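Local coordinates for CdiI immunity protein (Yersinia kristensenii ATCC 33638, PDB 5E3E) that probably neutralises its cognate CdiA contact-dependent inhibition toxin, a nuclease of the RNase A superfamily, by forming a complex with it, at residues A[9-14]-A[71-76]; A[16-21]-A[31-36]; A[60-65]-A[84-89]; A[5-10]-A[49-54]. All blocks are in the same frame, centred on the assembly; numbering follows the deposited sequence.

Contact 1 of 4, residues A[9-14]-A[71-76]; sequences YLSYLL and NKLDCS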
loop_
_atom_site.group_PDB
_atom_site.type_symbol
_atom_site.label_atom_id
_atom_site.label_comp_id
_atom_site.label_asym_id
_atom_site.label_seq_id
_atom_site.Cartn_x
_atom_site.Cartn_y
_atom_site.Cartn_z
ATOM N N TYR A 9 -9.805 4.460 6.202
ATOM C CA TYR A 9 -9.384 3.360 7.082
ATOM C C TYR A 9 -8.999 2.106 6.293
ATOM O O TYR A 9 -7.988 1.472 6.558
ATOM C CB TYR A 9 -10.419 3.084 8.206
ATOM C CG TYR A 9 -10.521 4.260 9.118
ATOM C CD1 TYR A 9 -9.603 4.431 10.137
ATOM C CD2 TYR A 9 -11.419 5.307 8.869
ATOM C CE1 TYR A 9 -9.615 5.553 10.933
ATOM C CE2 TYR A 9 -11.428 6.456 9.670
ATOM C CZ TYR A 9 -10.496 6.566 10.689
ATOM O OH TYR A 9 -10.441 7.680 11.514
ATOM N N LEU A 10 -9.806 1.767 5.319
ATOM C CA LEU A 10 -9.466 0.698 4.382
ATOM C C LEU A 10 -8.321 1.089 3.480
ATOM O O LEU A 10 -7.473 0.258 3.174
ATOM C CB LEU A 10 -10.666 0.288 3.530
ATOM C CG LEU A 10 -11.473 -0.865 4.045
ATOM C CD1 LEU A 10 -12.662 -1.070 3.115
ATOM C CD2 LEU A 10 -10.623 -2.147 4.148
ATOM N N SER A 11 -8.263 2.347 3.059
ATOM C CA SER A 11 -7.113 2.792 2.245
ATOM C C SER A 11 -5.803 2.596 3.040
ATOM O O SER A 11 -4.813 2.177 2.489
ATOM C CB SER A 11 -7.247 4.230 1.815
ATOM O OG SER A 11 -8.391 4.347 0.986
ATOM N N TYR A 12 -5.831 2.895 4.344
ATOM C CA TYR A 12 -4.661 2.746 5.197
ATOM C C TYR A 12 -4.230 1.277 5.299
ATOM O O TYR A 12 -3.054 0.982 5.058
ATOM C CB TYR A 12 -4.930 3.318 6.590
ATOM C CG TYR A 12 -3.791 3.151 7.557
ATOM C CD1 TYR A 12 -2.597 3.846 7.384
ATOM C CD2 TYR A 12 -3.890 2.288 8.606
ATOM C CE1 TYR A 12 -1.538 3.699 8.269
ATOM C CE2 TYR A 12 -2.836 2.113 9.482
ATOM C CZ TYR A 12 -1.664 2.826 9.336
ATOM O OH TYR A 12 -0.603 2.668 10.246
ATOM N N LEU A 13 -5.162 0.370 5.643
ATOM C CA LEU A 13 -4.853 -1.054 5.622
ATOM C C LEU A 13 -4.267 -1.497 4.275
ATOM O O LEU A 13 -3.271 -2.185 4.226
ATOM C CB LEU A 13 -6.081 -1.904 5.905
ATOM C CG LEU A 13 -5.950 -3.421 5.881
ATOM C CD1 LEU A 13 -4.999 -3.896 7.002
ATOM C CD2 LEU A 13 -7.336 -4.037 6.030
ATOM N N LEU A 14 -4.923 -1.125 3.191
ATOM C CA LEU A 14 -4.634 -1.701 1.901
ATOM C C LEU A 14 -3.391 -1.094 1.252
ATOM O O LEU A 14 -2.724 -1.779 0.478
ATOM C CB LEU A 14 -5.855 -1.600 0.973
ATOM C CG LEU A 14 -7.071 -2.426 1.414
ATOM C CD1 LEU A 14 -8.241 -2.334 0.446
ATOM C CD2 LEU A 14 -6.733 -3.868 1.710
ATOM N N ASN A 71 -7.843 -1.664 -7.384
ATOM C CA ASN A 71 -7.438 -0.518 -8.173
ATOM C C ASN A 71 -7.709 0.840 -7.566
ATOM O O ASN A 71 -6.833 1.697 -7.588
ATOM C CB ASN A 71 -8.054 -0.621 -9.555
ATOM C CG ASN A 71 -7.669 -1.920 -10.235
ATOM O OD1 ASN A 71 -6.509 -2.345 -10.153
ATOM N ND2 ASN A 71 -8.651 -2.617 -10.808
ATOM N N LYS A 72 -8.869 1.028 -6.949
ATOM C CA LYS A 72 -9.199 2.336 -6.387
ATOM C C LYS A 72 -8.566 2.499 -5.015
ATOM O O LYS A 72 -7.784 3.419 -4.802
ATOM C CB LYS A 72 -10.713 2.531 -6.340
ATOM C CG LYS A 72 -11.344 2.407 -7.716
ATOM C CD LYS A 72 -12.824 2.744 -7.746
ATOM C CE LYS A 72 -13.347 2.794 -9.167
ATOM N NZ LYS A 72 -14.773 2.367 -9.238
ATOM N N LEU A 73 -8.843 1.572 -4.114
ATOM C CA LEU A 73 -8.137 1.569 -2.802
ATOM C C LEU A 73 -6.676 1.086 -2.911
ATOM O O LEU A 73 -5.872 1.345 -2.039
ATOM C CB LEU A 73 -8.917 0.749 -1.773
ATOM C CG LEU A 73 -10.344 1.219 -1.480
ATOM C CD1 LEU A 73 -11.057 0.258 -0.559
ATOM C CD2 LEU A 73 -10.386 2.593 -0.834
ATOM N N ASP A 74 -6.355 0.412 -4.023
ATOM C CA ASP A 74 -4.995 0.095 -4.437
ATOM C C ASP A 74 -4.269 -0.916 -3.561
ATOM O O ASP A 74 -3.054 -0.743 -3.311
ATOM C CB ASP A 74 -4.131 1.334 -4.576
ATOM C CG ASP A 74 -2.930 1.098 -5.523
ATOM O OD1 ASP A 74 -3.054 0.281 -6.485
ATOM O OD2 ASP A 74 -1.841 1.719 -5.305
ATOM N N CYS A 75 -4.986 -1.957 -3.135
ATOM C CA CYS A 75 -4.382 -3.112 -2.443
ATOM C C CYS A 75 -3.314 -3.773 -3.332
ATOM O O CYS A 75 -3.580 -4.017 -4.506
ATOM C CB CYS A 75 -5.463 -4.145 -2.148
ATOM S SG CYS A 75 -4.898 -5.569 -1.189
ATOM N N SER A 76 -2.127 -4.083 -2.785
ATOM C CA SER A 76 -1.062 -4.778 -3.596
ATOM C C SER A 76 -1.187 -6.298 -3.549
ATOM O O SER A 76 -0.679 -6.984 -4.435
ATOM C CB SER A 76 0.348 -4.415 -3.102
ATOM O OG SER A 76 0.587 -3.032 -3.255
HETATM O O HOH W 1 -1.055 -1.258 -1.794
#

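Contact 2 of 4, residues A[16-21]-A[31-36]; sequences CYFNQD and ETLAAY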
loop_
_atom_site.group_PDB
_atom_site.type_symbol
_atom_site.label_atom_id
_atom_site.label_comp_id
_atom_site.label_asym_id
_atom_site.label_seq_id
_atom_site.Cartn_x
_atom_site.Cartn_y
_atom_site.Cartn_z
ATOM N N CYS A 16 -0.821 0.801 3.262
ATOM C CA CYS A 16 0.336 0.836 4.135
ATOM C C CYS A 16 0.711 -0.568 4.593
ATOM O O CYS A 16 1.901 -0.831 4.828
ATOM C CB CYS A 16 0.136 1.751 5.333
ATOM S SG CYS A 16 0.140 3.504 4.899
ATOM N N TYR A 17 -0.287 -1.426 4.847
ATOM C CA TYR A 17 -0.004 -2.772 5.282
ATOM C C TYR A 17 0.109 -3.680 4.075
ATOM O O TYR A 17 1.135 -4.346 3.942
ATOM C CB TYR A 17 -1.037 -3.294 6.304
ATOM C CG TYR A 17 -0.734 -2.762 7.691
ATOM C CD1 TYR A 17 -1.134 -1.495 8.082
ATOM C CD2 TYR A 17 0.027 -3.542 8.596
ATOM C CE1 TYR A 17 -0.798 -1.006 9.329
ATOM C CE2 TYR A 17 0.328 -3.081 9.848
ATOM C CZ TYR A 17 -0.082 -1.816 10.217
ATOM O OH TYR A 17 0.251 -1.347 11.467
ATOM N N PHE A 18 -0.915 -3.725 3.225
ATOM C CA PHE A 18 -0.812 -4.518 1.990
ATOM C C PHE A 18 -0.054 -3.808 0.892
ATOM O O PHE A 18 -0.459 -3.798 -0.260
ATOM C CB PHE A 18 -2.158 -5.063 1.536
ATOM C CG PHE A 18 -2.711 -6.115 2.448
ATOM C CD1 PHE A 18 -2.203 -7.389 2.430
ATOM C CD2 PHE A 18 -3.698 -5.810 3.372
ATOM C CE1 PHE A 18 -2.707 -8.366 3.276
ATOM C CE2 PHE A 18 -4.216 -6.797 4.226
ATOM C CZ PHE A 18 -3.698 -8.067 4.173
ATOM N N ASN A 19 1.085 -3.211 1.266
ATOM C CA ASN A 19 2.003 -2.622 0.312
ATOM C C ASN A 19 2.723 -3.735 -0.485
ATOM O O ASN A 19 2.596 -4.904 -0.180
ATOM C CB ASN A 19 2.978 -1.652 0.992
ATOM C CG ASN A 19 3.952 -2.346 1.901
ATOM O OD1 ASN A 19 4.777 -3.127 1.450
ATOM N ND2 ASN A 19 3.864 -2.075 3.205
ATOM N N GLN A 20 3.449 -3.369 -1.548
ATOM C CA GLN A 20 4.085 -4.382 -2.388
ATOM C C GLN A 20 5.080 -5.267 -1.638
ATOM O O GLN A 20 5.407 -6.370 -2.098
ATOM C CB GLN A 20 4.823 -3.725 -3.561
ATOM C CG GLN A 20 3.887 -3.166 -4.604
ATOM C CD GLN A 20 4.615 -2.568 -5.799
ATOM O OE1 GLN A 20 5.694 -3.025 -6.200
ATOM N NE2 GLN A 20 4.017 -1.548 -6.389
ATOM N N ASP A 21 5.572 -4.773 -0.512
ATOM C CA ASP A 21 6.536 -5.501 0.292
ATOM C C ASP A 21 5.948 -6.215 1.517
ATOM O O ASP A 21 6.702 -6.599 2.419
ATOM C CB ASP A 21 7.615 -4.543 0.753
ATOM C CG ASP A 21 8.208 -3.745 -0.393
ATOM O OD1 ASP A 21 8.546 -4.339 -1.418
ATOM O OD2 ASP A 21 8.303 -2.527 -0.272
ATOM N N GLU A 31 -0.715 -12.888 8.491
ATOM C CA GLU A 31 0.308 -12.330 9.396
ATOM C C GLU A 31 0.331 -10.810 9.247
ATOM O O GLU A 31 0.546 -10.112 10.208
ATOM C CB GLU A 31 1.681 -12.953 9.100
ATOM C CG GLU A 31 1.747 -14.397 9.629
ATOM C CD GLU A 31 2.833 -15.258 9.008
ATOM O OE1 GLU A 31 3.337 -14.942 7.896
ATOM O OE2 GLU A 31 3.187 -16.313 9.635
ATOM N N THR A 32 0.054 -10.326 8.044
ATOM C CA THR A 32 -0.108 -8.883 7.811
ATOM C C THR A 32 -1.301 -8.303 8.623
ATOM O O THR A 32 -1.173 -7.291 9.325
ATOM C CB THR A 32 -0.203 -8.589 6.311
ATOM O OG1 THR A 32 1.007 -9.046 5.682
ATOM C CG2 THR A 32 -0.401 -7.083 6.056
ATOM N N LEU A 33 -2.446 -8.968 8.534
ATOM C CA LEU A 33 -3.614 -8.594 9.340
ATOM C C LEU A 33 -3.315 -8.633 10.811
ATOM O O LEU A 33 -3.724 -7.744 11.528
ATOM C CB LEU A 33 -4.817 -9.507 9.019
ATOM C CG LEU A 33 -5.365 -9.420 7.600
ATOM C CD1 LEU A 33 -6.448 -10.458 7.317
ATOM C CD2 LEU A 33 -5.834 -8.016 7.284
ATOM N N ALA A 34 -2.535 -9.610 11.274
ATOM C CA ALA A 34 -2.192 -9.685 12.683
ATOM C C ALA A 34 -1.275 -8.556 13.106
ATOM O O ALA A 34 -1.397 -8.064 14.219
ATOM C CB ALA A 34 -1.556 -11.019 13.020
ATOM N N ALA A 35 -0.349 -8.153 12.242
ATOM C CA ALA A 35 0.540 -7.027 12.537
ATOM C C ALA A 35 -0.258 -5.717 12.651
ATOM O O ALA A 35 0.011 -4.900 13.533
ATOM C CB ALA A 35 1.610 -6.895 11.460
ATOM N N TYR A 36 -1.231 -5.529 11.750
ATOM C CA TYR A 36 -2.119 -4.384 11.826
ATOM C C TYR A 36 -2.879 -4.382 13.159
ATOM O O TYR A 36 -2.929 -3.374 13.868
ATOM C CB TYR A 36 -3.058 -4.431 10.644
ATOM C CG TYR A 36 -4.215 -3.499 10.706
ATOM C CD1 TYR A 36 -4.135 -2.232 10.141
ATOM C CD2 TYR A 36 -5.424 -3.898 11.222
ATOM C CE1 TYR A 36 -5.211 -1.360 10.160
ATOM C CE2 TYR A 36 -6.520 -3.038 11.233
ATOM C CZ TYR A 36 -6.415 -1.777 10.710
ATOM O OH TYR A 36 -7.512 -0.963 10.715
#

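Contact 3 of 4, residues A[60-65]-A[84-89]; sequences LPDDEL and SSSEEW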
loop_
_atom_site.group_PDB
_atom_site.type_symbol
_atom_site.label_atom_id
_atom_site.label_comp_id
_atom_site.label_asym_id
_atom_site.label_seq_id
_atom_site.Cartn_x
_atom_site.Cartn_y
_atom_site.Cartn_z
ATOM N N LEU A 60 -22.431 -5.626 -4.103
ATOM C CA LEU A 60 -21.963 -5.285 -5.452
ATOM C C LEU A 60 -21.618 -6.520 -6.255
ATOM O O LEU A 60 -21.129 -7.512 -5.692
ATOM C CB LEU A 60 -20.718 -4.390 -5.413
ATOM C CG LEU A 60 -20.841 -3.048 -4.733
ATOM C CD1 LEU A 60 -19.519 -2.329 -4.669
ATOM C CD2 LEU A 60 -21.868 -2.159 -5.457
ATOM N N PRO A 61 -21.780 -6.456 -7.584
ATOM C CA PRO A 61 -21.145 -7.392 -8.500
ATOM C C PRO A 61 -19.657 -7.552 -8.198
ATOM O O PRO A 61 -18.968 -6.553 -7.957
ATOM C CB PRO A 61 -21.338 -6.728 -9.853
ATOM C CG PRO A 61 -22.635 -5.973 -9.693
ATOM C CD PRO A 61 -22.535 -5.415 -8.306
ATOM N N ASP A 62 -19.158 -8.793 -8.191
ATOM C CA ASP A 62 -17.799 -9.001 -7.752
ATOM C C ASP A 62 -16.777 -8.200 -8.539
ATOM O O ASP A 62 -15.779 -7.760 -7.981
ATOM C CB ASP A 62 -17.407 -10.478 -7.823
ATOM C CG ASP A 62 -16.058 -10.738 -7.157
ATOM O OD1 ASP A 62 -16.003 -10.449 -5.964
ATOM O OD2 ASP A 62 -15.096 -11.130 -7.865
ATOM N N ASP A 63 -16.976 -8.071 -9.846
ATOM C CA ASP A 63 -16.015 -7.313 -10.640
ATOM C C ASP A 63 -15.889 -5.845 -10.177
ATOM O O ASP A 63 -14.773 -5.284 -10.198
ATOM C CB ASP A 63 -16.265 -7.468 -12.153
ATOM C CG ASP A 63 -17.613 -6.911 -12.642
ATOM O OD1 ASP A 63 -18.487 -6.530 -11.855
ATOM O OD2 ASP A 63 -17.803 -6.897 -13.900
ATOM N N GLU A 64 -17.008 -5.257 -9.731
ATOM C CA GLU A 64 -16.972 -3.875 -9.241
ATOM C C GLU A 64 -16.285 -3.796 -7.885
ATOM O O GLU A 64 -15.476 -2.915 -7.657
ATOM C CB GLU A 64 -18.369 -3.239 -9.206
ATOM C CG GLU A 64 -19.037 -3.183 -10.571
ATOM C CD GLU A 64 -20.521 -2.762 -10.557
ATOM O OE1 GLU A 64 -20.969 -2.048 -9.631
ATOM O OE2 GLU A 64 -21.225 -3.147 -11.511
ATOM N N LEU A 65 -16.588 -4.715 -6.982
ATOM C CA LEU A 65 -15.937 -4.723 -5.678
ATOM C C LEU A 65 -14.468 -4.996 -5.846
ATOM O O LEU A 65 -13.649 -4.371 -5.167
ATOM C CB LEU A 65 -16.585 -5.711 -4.713
ATOM C CG LEU A 65 -16.062 -5.698 -3.280
ATOM C CD1 LEU A 65 -16.035 -4.290 -2.695
ATOM C CD2 LEU A 65 -16.938 -6.657 -2.472
ATOM N N SER A 84 -12.414 -16.776 -3.413
ATOM C CA SER A 84 -13.337 -16.950 -4.545
ATOM C C SER A 84 -14.004 -15.645 -4.933
ATOM O O SER A 84 -14.500 -15.544 -6.049
ATOM C CB SER A 84 -14.464 -17.959 -4.234
ATOM O OG SER A 84 -15.330 -17.486 -3.177
ATOM N N SER A 85 -14.039 -14.684 -4.018
ATOM C CA SER A 85 -14.719 -13.405 -4.259
ATOM C C SER A 85 -14.166 -12.352 -3.330
ATOM O O SER A 85 -13.599 -12.655 -2.266
ATOM C CB SER A 85 -16.248 -13.507 -4.071
ATOM O OG SER A 85 -16.578 -13.609 -2.675
ATOM N N SER A 86 -14.389 -11.100 -3.698
ATOM C CA SER A 86 -14.005 -9.966 -2.878
ATOM C C SER A 86 -14.834 -9.926 -1.579
ATOM O O SER A 86 -14.300 -9.623 -0.513
ATOM C CB SER A 86 -14.124 -8.670 -3.669
ATOM O OG SER A 86 -13.294 -8.702 -4.833
ATOM N N GLU A 87 -16.121 -10.247 -1.656
ATOM C CA GLU A 87 -16.942 -10.391 -0.435
ATOM C C GLU A 87 -16.321 -11.359 0.542
ATOM O O GLU A 87 -16.263 -11.105 1.731
ATOM C CB GLU A 87 -18.341 -10.905 -0.792
ATOM C CG GLU A 87 -19.264 -11.144 0.396
ATOM C CD GLU A 87 -20.617 -11.706 0.009
ATOM O OE1 GLU A 87 -21.359 -12.114 0.929
ATOM O OE2 GLU A 87 -20.967 -11.712 -1.189
ATOM N N GLU A 88 -15.912 -12.517 0.065
ATOM C CA GLU A 88 -15.378 -13.521 0.997
ATOM C C GLU A 88 -14.065 -13.031 1.656
ATOM O O GLU A 88 -13.826 -13.270 2.831
ATOM C CB GLU A 88 -15.225 -14.879 0.340
ATOM C CG GLU A 88 -16.548 -15.533 -0.061
ATOM C CD GLU A 88 -17.607 -15.566 1.031
ATOM O OE1 GLU A 88 -17.264 -15.860 2.190
ATOM O OE2 GLU A 88 -18.812 -15.293 0.747
ATOM N N TRP A 89 -13.211 -12.353 0.912
ATOM C CA TRP A 89 -11.966 -11.867 1.493
ATOM C C TRP A 89 -12.291 -10.798 2.531
ATOM O O TRP A 89 -11.714 -10.803 3.613
ATOM C CB TRP A 89 -10.994 -11.304 0.459
ATOM C CG TRP A 89 -9.689 -10.978 1.087
ATOM C CD1 TRP A 89 -8.963 -11.804 1.911
ATOM C CD2 TRP A 89 -8.975 -9.741 1.041
ATOM N NE1 TRP A 89 -7.835 -11.167 2.355
ATOM C CE2 TRP A 89 -7.813 -9.900 1.823
ATOM C CE3 TRP A 89 -9.170 -8.537 0.357
ATOM C CZ2 TRP A 89 -6.872 -8.897 1.965
ATOM C CZ3 TRP A 89 -8.244 -7.545 0.516
ATOM C CH2 TRP A 89 -7.109 -7.724 1.292
HETATM O O HOH W 2 -17.824 -10.220 -4.025
HETATM O O HOH W 3 -12.735 -10.742 -6.498
HETATM O O HOH W 4 -15.214 -13.974 -8.341
#

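Contact 4 of 4, residues A[5-10]-A[49-54]; sequences EKYPYL and KAEIDY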
loop_
_atom_site.group_PDB
_atom_site.type_symbol
_atom_site.label_atom_id
_atom_site.label_comp_id
_atom_site.label_asym_id
_atom_site.label_seq_id
_atom_site.Cartn_x
_atom_site.Cartn_y
_atom_site.Cartn_z
ATOM N N GLU A 5 -10.384 9.802 0.528
ATOM C CA GLU A 5 -10.947 10.886 1.362
ATOM C C GLU A 5 -12.108 10.344 2.157
ATOM O O GLU A 5 -12.315 10.766 3.294
ATOM C CB GLU A 5 -11.430 12.082 0.513
ATOM C CG GLU A 5 -10.310 12.774 -0.266
ATOM C CD GLU A 5 -10.784 13.956 -1.082
ATOM O OE1 GLU A 5 -12.001 14.053 -1.381
ATOM O OE2 GLU A 5 -9.917 14.787 -1.439
ATOM N N LYS A 6 -12.897 9.437 1.581
ATOM C CA LYS A 6 -14.080 8.868 2.259
ATOM C C LYS A 6 -13.910 7.463 2.835
ATOM O O LYS A 6 -14.617 7.114 3.790
ATOM C CB LYS A 6 -15.279 8.885 1.326
ATOM C CG LYS A 6 -15.595 10.276 0.778
ATOM C CD LYS A 6 -15.804 11.358 1.830
ATOM C CE LYS A 6 -16.148 12.704 1.184
ATOM N NZ LYS A 6 -16.375 13.747 2.203
ATOM N N TYR A 7 -12.938 6.705 2.284
ATOM C CA TYR A 7 -12.539 5.422 2.816
ATOM C C TYR A 7 -11.091 5.410 3.343
ATOM O O TYR A 7 -10.285 4.547 2.980
ATOM C CB TYR A 7 -12.748 4.306 1.777
ATOM C CG TYR A 7 -14.206 4.055 1.459
ATOM C CD1 TYR A 7 -14.894 4.876 0.555
ATOM C CD2 TYR A 7 -14.897 3.015 2.048
ATOM C CE1 TYR A 7 -16.221 4.618 0.250
ATOM C CE2 TYR A 7 -16.248 2.753 1.757
ATOM C CZ TYR A 7 -16.904 3.595 0.878
ATOM O OH TYR A 7 -18.231 3.296 0.583
ATOM N N PRO A 8 -10.782 6.296 4.289
ATOM C CA PRO A 8 -9.378 6.346 4.685
ATOM C C PRO A 8 -8.912 5.117 5.471
ATOM O O PRO A 8 -7.729 4.822 5.465
ATOM C CB PRO A 8 -9.303 7.614 5.546
ATOM C CG PRO A 8 -10.667 7.756 6.109
ATOM C CD PRO A 8 -11.578 7.313 4.983
ATOM N N TYR A 9 -9.805 4.460 6.202
ATOM C CA TYR A 9 -9.384 3.360 7.082
ATOM C C TYR A 9 -8.999 2.106 6.293
ATOM O O TYR A 9 -7.988 1.472 6.558
ATOM C CB TYR A 9 -10.419 3.084 8.206
ATOM C CG TYR A 9 -10.521 4.260 9.118
ATOM C CD1 TYR A 9 -9.603 4.431 10.137
ATOM C CD2 TYR A 9 -11.419 5.307 8.869
ATOM C CE1 TYR A 9 -9.615 5.553 10.933
ATOM C CE2 TYR A 9 -11.428 6.456 9.670
ATOM C CZ TYR A 9 -10.496 6.566 10.689
ATOM O OH TYR A 9 -10.441 7.680 11.514
ATOM N N LEU A 10 -9.806 1.767 5.319
ATOM C CA LEU A 10 -9.466 0.698 4.382
ATOM C C LEU A 10 -8.321 1.089 3.480
ATOM O O LEU A 10 -7.473 0.258 3.174
ATOM C CB LEU A 10 -10.666 0.288 3.530
ATOM C CG LEU A 10 -11.473 -0.865 4.045
ATOM C CD1 LEU A 10 -12.662 -1.070 3.115
ATOM C CD2 LEU A 10 -10.623 -2.147 4.148
ATOM N N LYS A 49 -13.382 -1.716 10.135
ATOM C CA LYS A 49 -14.474 -2.678 10.044
ATOM C C LYS A 49 -15.751 -1.978 9.567
ATOM O O LYS A 49 -16.507 -2.544 8.783
ATOM C CB LYS A 49 -14.679 -3.382 11.386
ATOM C CG LYS A 49 -13.569 -4.407 11.626
ATOM C CD LYS A 49 -13.496 -4.933 13.053
ATOM C CE LYS A 49 -14.714 -5.688 13.436
ATOM N NZ LYS A 49 -14.625 -6.011 14.889
ATOM N N ALA A 50 -16.006 -0.773 10.061
ATOM C CA ALA A 50 -17.219 -0.032 9.620
ATOM C C ALA A 50 -17.200 0.191 8.117
ATOM O O ALA A 50 -18.233 0.036 7.468
ATOM C CB ALA A 50 -17.364 1.285 10.354
ATOM N N GLU A 51 -16.034 0.523 7.564
ATOM C CA GLU A 51 -15.900 0.673 6.098
ATOM C C GLU A 51 -16.133 -0.643 5.338
ATOM O O GLU A 51 -16.803 -0.659 4.325
ATOM C CB GLU A 51 -14.544 1.271 5.716
ATOM C CG GLU A 51 -14.405 2.710 6.146
ATOM C CD GLU A 51 -13.126 3.386 5.624
ATOM O OE1 GLU A 51 -12.379 2.769 4.838
ATOM O OE2 GLU A 51 -12.891 4.538 6.036
ATOM N N ILE A 52 -15.607 -1.760 5.847
ATOM C CA ILE A 52 -15.946 -3.048 5.276
ATOM C C ILE A 52 -17.465 -3.226 5.230
ATOM O O ILE A 52 -18.003 -3.701 4.235
ATOM C CB ILE A 52 -15.296 -4.209 6.042
ATOM C CG1 ILE A 52 -13.797 -4.164 5.838
ATOM C CG2 ILE A 52 -15.963 -5.534 5.639
ATOM C CD1 ILE A 52 -13.006 -5.318 6.474
ATOM N N ASP A 53 -18.159 -2.865 6.310
ATOM C CA ASP A 53 -19.587 -3.075 6.341
ATOM C C ASP A 53 -20.303 -2.200 5.317
ATOM O O ASP A 53 -21.281 -2.650 4.710
ATOM C CB ASP A 53 -20.145 -2.788 7.734
ATOM C CG ASP A 53 -20.050 -3.965 8.645
ATOM O OD1 ASP A 53 -20.160 -5.111 8.144
ATOM O OD2 ASP A 53 -19.959 -3.729 9.858
ATOM N N TYR A 54 -19.814 -0.978 5.107
ATOM C CA TYR A 54 -20.418 -0.091 4.090
ATOM C C TYR A 54 -20.300 -0.737 2.707
ATOM O O TYR A 54 -21.214 -0.615 1.878
ATOM C CB TYR A 54 -19.777 1.292 4.054
ATOM C CG TYR A 54 -20.322 2.210 5.120
ATOM C CD1 TYR A 54 -21.659 2.630 5.071
ATOM C CD2 TYR A 54 -19.516 2.702 6.125
ATOM C CE1 TYR A 54 -22.181 3.469 6.044
ATOM C CE2 TYR A 54 -20.014 3.545 7.093
ATOM C CZ TYR A 54 -21.363 3.934 7.035
ATOM O OH TYR A 54 -21.877 4.746 8.021
#

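Contact 1 of 4, residues A[9-14]-A[71-76]
In the core of this all-helical immunity protein, helix 8-17 packs against the turn that follows helix 62-72, with Leu14 and Leu73 as the main apolar pair. CD1 of Leu14 lies 3.9 Å from CB of Leu73, and the two side chains run obliquely across one another. The two methyls of Leu14 divide the work: CD2 turns instead to Cys75, 3.8 Å from SG. Leu73 likewise uses both branches, sending CD1 to within 4.1 Å of Leu10 CB and CD2 to Ser11, whose hydroxyl is bonded to Tyr7 O. The SG of Cys75 stands anti to its backbone N (chi1 -176°), which turns the small, weakly polar thiol to Leu14. Asp74 takes positive phi (69°), which breaks the helical path and turns the chain off toward Cys75. One water joins the two backbones, hydrogen-bonding Leu14 O at 2.9 Å, Asp74 O at 2.6 Å and Ser76 OG at 2.8 Å. The Asp74 carboxylate is engaged by Lys26 and Arg92 of the toxin chain, so the turn has a packed inner side and a toxin-binding outer one. Trp89 of helix 86-96 covers Leu14 and Cys75, while Ile3 of helix 3-6 packs on Leu73.

Contact 2 of 4, residues A[16-21]-A[31-36]
Asn19 OD1 accepts the backbone N-H of Asp21 at 2.7 Å, in the plane of its carbonyl though bent at the hydrogen (135°), closing an Asx turn just before helix 22-25. Its ND2 reaches back to Cys16 O at 2.8 Å, so one amide, held at both ends, ties the end of helix 8-17 to the next turn. The aromatic residues beside it carry the contact with helix 29-39. Tyr17 presents a ring face to Tyr36, whose edge meets it in a T-shaped pair with planes at 87°. Tyr36 CB also makes a CH-pi contact, 3.8 Å from the Tyr17 centroid. With CG anti to its backbone N (chi1 168°), Tyr36 brings its CD1 edge over that face. Phe18 receives CG2 of Thr32 over one face, 3.9 Å from its centroid, while CD2 of Leu33 meets the ring edge 3.7 Å from CE2. Thr32 suits this place because its methyl serves the ring while its hydroxyl is bonded to Asn28 O. An inverse gamma turn centred on Phe18, then the Asx turn, thus lead out of helix 8-17.

Contact 3 of 4, residues A[60-65]-A[84-89]
Two helix starts meet here, at the first turns of helices 62-72 and 86-96, with the backbones closest between Leu65 and Ser86, whose CA atoms are 6.2 Å apart. Asp62 extends CG anti to its backbone N (chi1 -171°), carrying its carboxylate across to the other helix. There OD1 accepts the N-H of Ser86 at 2.9 Å in a nearly straight bond (167°), met on the syn side and close to the carboxylate plane. A water donating to OD1 passes the link on to Glu87 N; two others donate to OD2, one reaching the Ser86 hydroxyl and the other Ser84 O. Ser85 is the N-cap, its OG accepting from Glu88 N at 3.0 Å. Beneath this polar layer, Leu65 CG rests 3.6 Å from CB of Ser86, a residue small enough for close approach, whose OG also bonds Tyr79 OH. Ser85, just before the helix, caps one first-turn N-H, and Asp62 takes another from the neighbouring helix; a negative charge at this helix start would be expected to interact favourably with the helix dipole.

Contact 4 of 4, residues A[5-10]-A[49-54]
Glu51 reaches from helix 42-56 to the beginning of helix 8-17 and there accepts two successive backbone N-H groups. OE1 takes that of Leu10 at 2.8 Å in a nearly straight bond (167°), arriving from above the carboxylate plane. OE2 takes that of Tyr9 at 3.1 Å, on its syn side but tilted from the plane. First-turn amides lack acceptors from a preceding helical turn; glutamate, extended beyond CG, is long enough to supply them from another helix, and its charge would probably be stabilised there. Carbon atoms enclose the carboxylate: CB of Tyr7, the N-cap residue, lies 3.4 Å from OE1, and Tyr9 puts a ring edge to OE2, with CD2 at 3.3 Å. Pro8, having no N-H to satisfy, fits the first turn and sets CD 3.2 Å from OE2. Deeper in, Leu10 CD2 touches Ile52 CG1 at 4.1 Å. Ile52 continues into Leu90 and Ile93 of helix 86-96, while Leu55 packs on Tyr7 and Leu10, so helix 42-56 packs against both helix 8-17 and helix 86-96.

Helix 8-17 runs through three of the four contacts: its start serves contact 4, its middle contact 1 and its end contact 2. Contacts 1 and 4 share Tyr9 and Leu10, with centres about 10 Å apart. Contact 2 is nested along the chain within the loops closed by both, yet its centre lies about 17 Å from that of contact 4, across the chain's centre. Contact 3 follows contacts 2 and 4 in sequence and alternates with contact 1, with which it shares helix 62-72. Trp89, in segment 84-89 of contact 3, also packs on contacts 1 and 2. Contacts 1 and 2 lie beside the toxin-binding surface, while no toxin residue touches the segments of contacts 3 and 4.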